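PDB 5BZ1: suppressor protein MPT5 from Saccharomyces cerevisiae, which binds short UGUA-containing elements in the 3'-UTRs of target mRNAs through its Pumilio RNA-binding domain and regulates their expression after transcription. Local coordinates for residues Q193-I198 and L223-L228. Sequence-based numbering, arbitrary orientation.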
ATOM      1  N   GLN A 193      -7.686  -8.937  10.977  1.00 37.33           N
ATOM      2  CA  GLN A 193      -8.728  -9.704  10.300  1.00 38.08           C
ATOM      3  C   GLN A 193      -9.074  -9.138   8.921  1.00 39.14           C
ATOM      4  O   GLN A 193      -9.476  -9.882   8.023  1.00 40.57           O
ATOM      5  CB  GLN A 193      -9.973  -9.827  11.185  1.00 36.38           C
ATOM      6  CG  GLN A 193      -9.818 -10.879  12.289  1.00 43.25           C
ATOM      7  CD  GLN A 193     -11.002 -10.934  13.234  1.00 45.07           C
ATOM      8  OE1 GLN A 193     -11.670  -9.930  13.474  1.00 43.64           O
ATOM      9  NE2 GLN A 193     -11.266 -12.116  13.780  1.00 39.08           N
ATOM     10  N   GLN A 194      -8.913  -7.827   8.756  1.00 29.02           N
ATOM     11  CA  GLN A 194      -9.088  -7.203   7.448  1.00 30.75           C
ATOM     12  C   GLN A 194      -7.927  -7.558   6.515  1.00 29.64           C
ATOM     13  O   GLN A 194      -8.124  -7.727   5.313  1.00 27.93           O
ATOM     14  CB  GLN A 194      -9.235  -5.680   7.576  1.00 27.39           C
ATOM     15  CG  GLN A 194     -10.581  -5.219   8.163  1.00 30.21           C
ATOM     16  CD  GLN A 194     -10.577  -3.750   8.546  1.00 32.59           C
ATOM     17  OE1 GLN A 194      -9.520  -3.169   8.794  1.00 35.22           O
ATOM     18  NE2 GLN A 194     -11.759  -3.142   8.602  1.00 31.57           N
ATOM     19  N   ILE A 195      -6.723  -7.664   7.072  1.00 34.15           N
ATOM     20  CA  ILE A 195      -5.555  -8.093   6.301  1.00 37.53           C
ATOM     21  C   ILE A 195      -5.751  -9.519   5.783  1.00 36.31           C
ATOM     22  O   ILE A 195      -5.426  -9.823   4.632  1.00 34.89           O
ATOM     23  CB  ILE A 195      -4.259  -8.024   7.142  1.00 40.34           C
ATOM     24  CG1 ILE A 195      -3.964  -6.588   7.572  1.00 34.38           C
ATOM     25  CG2 ILE A 195      -3.070  -8.588   6.369  1.00 35.62           C
ATOM     26  CD1 ILE A 195      -2.753  -6.455   8.482  1.00 38.21           C
ATOM     27  N   PHE A 196      -6.282 -10.385   6.646  1.00 34.23           N
ATOM     28  CA  PHE A 196      -6.558 -11.780   6.298  1.00 36.50           C
ATOM     29  C   PHE A 196      -7.460 -11.904   5.077  1.00 40.68           C
ATOM     30  O   PHE A 196      -7.144 -12.642   4.143  1.00 40.36           O
ATOM     31  CB  PHE A 196      -7.213 -12.507   7.474  1.00 34.96           C
ATOM     32  CG  PHE A 196      -6.256 -12.908   8.557  1.00 38.61           C
ATOM     33  CD1 PHE A 196      -4.885 -12.838   8.355  1.00 39.07           C
ATOM     34  CD2 PHE A 196      -6.728 -13.367   9.780  1.00 37.20           C
ATOM     35  CE1 PHE A 196      -4.002 -13.211   9.352  1.00 37.67           C
ATOM     36  CE2 PHE A 196      -5.849 -13.741  10.782  1.00 37.40           C
ATOM     37  CZ  PHE A 196      -4.484 -13.662  10.565  1.00 37.25           C
ATOM     38  N   LYS A 197      -8.584 -11.188   5.095  1.00 35.48           N
ATOM     39  CA  LYS A 197      -9.551 -11.238   4.000  1.00 39.42           C
ATOM     40  C   LYS A 197      -8.919 -10.833   2.670  1.00 36.59           C
ATOM     41  O   LYS A 197      -9.204 -11.427   1.629  1.00 36.82           O
ATOM     42  CB  LYS A 197     -10.766 -10.356   4.312  1.00 41.77           C
ATOM     43  CG  LYS A 197     -11.754 -10.998   5.283  1.00 49.61           C
ATOM     44  CD  LYS A 197     -12.654  -9.965   5.950  1.00 56.48           C
ATOM     45  CE  LYS A 197     -13.485  -9.192   4.941  1.00 59.75           C
ATOM     46  NZ  LYS A 197     -14.472 -10.053   4.236  1.00 66.85           N
ATOM     47  N   ILE A 198      -8.050  -9.829   2.716  1.00 31.46           N
ATOM     48  CA  ILE A 198      -7.358  -9.351   1.524  1.00 30.31           C
ATOM     49  C   ILE A 198      -6.287 -10.345   1.075  1.00 33.98           C
ATOM     50  O   ILE A 198      -6.113 -10.588  -0.121  1.00 33.77           O
ATOM     51  CB  ILE A 198      -6.736  -7.961   1.766  1.00 28.40           C
ATOM     52  CG1 ILE A 198      -7.830  -6.955   2.134  1.00 30.80           C
ATOM     53  CG2 ILE A 198      -5.968  -7.484   0.546  1.00 27.43           C
ATOM     54  CD1 ILE A 198      -7.318  -5.551   2.415  1.00 24.19           C
ATOM     55  N   LEU A 223       4.988  -9.897   2.979  1.00 32.30           N
ATOM     56  CA  LEU A 223       6.106 -10.633   3.563  1.00 32.74           C
ATOM     57  C   LEU A 223       6.767  -9.871   4.721  1.00 33.76           C
ATOM     58  O   LEU A 223       7.536 -10.447   5.492  1.00 37.56           O
ATOM     59  CB  LEU A 223       7.132 -10.996   2.483  1.00 33.71           C
ATOM     60  CG  LEU A 223       6.729 -12.114   1.519  1.00 37.24           C
ATOM     61  CD1 LEU A 223       7.730 -12.262   0.374  1.00 34.61           C
ATOM     62  CD2 LEU A 223       6.596 -13.427   2.268  1.00 35.43           C
ATOM     63  N   ASP A 224       6.455  -8.582   4.841  1.00 30.96           N
ATOM     64  CA  ASP A 224       6.976  -7.760   5.931  1.00 38.56           C
ATOM     65  C   ASP A 224       6.024  -7.703   7.128  1.00 39.39           C
ATOM     66  O   ASP A 224       6.370  -7.159   8.179  1.00 40.84           O
ATOM     67  CB  ASP A 224       7.287  -6.343   5.437  1.00 42.96           C
ATOM     68  CG  ASP A 224       8.656  -6.234   4.793  1.00 45.91           C
ATOM     69  OD1 ASP A 224       9.560  -7.001   5.182  1.00 46.19           O
ATOM     70  OD2 ASP A 224       8.828  -5.377   3.904  1.00 50.58           O
ATOM     71  N   ILE A 225       4.826  -8.260   6.968  1.00 32.76           N
ATOM     72  CA  ILE A 225       3.868  -8.316   8.068  1.00 31.61           C
ATOM     73  C   ILE A 225       4.068  -9.594   8.890  1.00 36.91           C
ATOM     74  O   ILE A 225       3.651 -10.681   8.483  1.00 36.65           O
ATOM     75  CB  ILE A 225       2.415  -8.230   7.567  1.00 29.68           C
ATOM     76  CG1 ILE A 225       2.238  -7.008   6.666  1.00 31.48           C
ATOM     77  CG2 ILE A 225       1.446  -8.179   8.743  1.00 29.76           C
ATOM     78  CD1 ILE A 225       0.850  -6.876   6.073  1.00 29.54           C
ATOM     79  N   LYS A 226       4.705  -9.444  10.050  1.00 33.98           N
ATOM     80  CA  LYS A 226       5.102 -10.573  10.890  1.00 39.06           C
ATOM     81  C   LYS A 226       3.934 -11.439  11.362  1.00 37.24           C
ATOM     82  O   LYS A 226       4.070 -12.656  11.489  1.00 30.20           O
ATOM     83  CB  LYS A 226       5.906 -10.074  12.092  1.00 47.96           C
ATOM     84  CG  LYS A 226       7.148  -9.280  11.713  1.00 60.07           C
ATOM     85  CD  LYS A 226       7.844  -8.703  12.939  1.00 71.95           C
ATOM     86  CE  LYS A 226       9.126  -7.973  12.549  1.00 78.32           C
ATOM     87  NZ  LYS A 226       9.993  -7.679  13.729  1.00 86.44           N
ATOM     88  N   GLU A 227       2.788 -10.813  11.614  1.00 25.89           N
ATOM     89  CA  GLU A 227       1.613 -11.532  12.093  1.00 34.48           C
ATOM     90  C   GLU A 227       1.056 -12.509  11.051  1.00 34.94           C
ATOM     91  O   GLU A 227       0.183 -13.320  11.365  1.00 38.58           O
ATOM     92  CB  GLU A 227       0.521 -10.550  12.533  1.00 34.38           C
ATOM     93  CG  GLU A 227       0.899  -9.660  13.718  1.00 45.50           C
ATOM     94  CD  GLU A 227       1.791  -8.491  13.333  1.00 60.86           C
ATOM     95  OE1 GLU A 227       2.127  -8.349  12.137  1.00 58.76           O
ATOM     96  OE2 GLU A 227       2.157  -7.708  14.234  1.00 73.56           O
ATOM     97  N   LEU A 228       1.562 -12.429   9.821  1.00 31.72           N
ATOM     98  CA  LEU A 228       1.123 -13.313   8.742  1.00 35.13           C
ATOM     99  C   LEU A 228       2.039 -14.530   8.582  1.00 34.47           C
ATOM    100  O   LEU A 228       1.693 -15.479   7.871  1.00 30.67           O
ATOM    101  CB  LEU A 228       1.055 -12.557   7.413  1.00 33.79           C
ATOM    102  CG  LEU A 228       0.135 -11.341   7.315  1.00 35.64           C
ATOM    103  CD1 LEU A 228       0.051 -10.839   5.882  1.00 31.87           C
ATOM    104  CD2 LEU A 228      -1.245 -11.671   7.842  1.00 38.24           C
TER
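L228 reaches across to I195 and F196 with the two methyls at the end of its side chain. CD2 does most of the touching. It meets the F196 ring at its edge, near the ring plane, with CE1 of F196 and CD2 of L228 3.5 Å apart. The two side chains run past each other in opposite directions. The same methyl also packs on I195, whose CG2 lies 3.9 Å from CD2 of L228. CD1 of L228 is equally near that I195 methyl, which therefore faces both prongs of the leucine. The first torsion of I195 explains this: a chi1 of -62° puts CG1 beside the backbone N and leaves CG2 anti to it, facing the loop. This is the tight part, and it is entirely apolar.

I225 marks the looser part. Its CB bond points at the helix, yet its CD1 stays 4.3 Å from CG2 of I195. L228 N bonds to I225 O (3.0 Å), closing a turn that brings both residues to the same side, toward I195. I225 and F196 are partly exposed, whereas I195 and L228 are buried.

The contact joins two successive Pumilio repeats, the fifth and the sixth, about 9 Å from the bound RNA at the nearest atom. I195 also rests on C190, just ahead of helix 192-204. Beyond the loop, helix 229-240 carries F230, which touches F196 and extends the packing between the repeats.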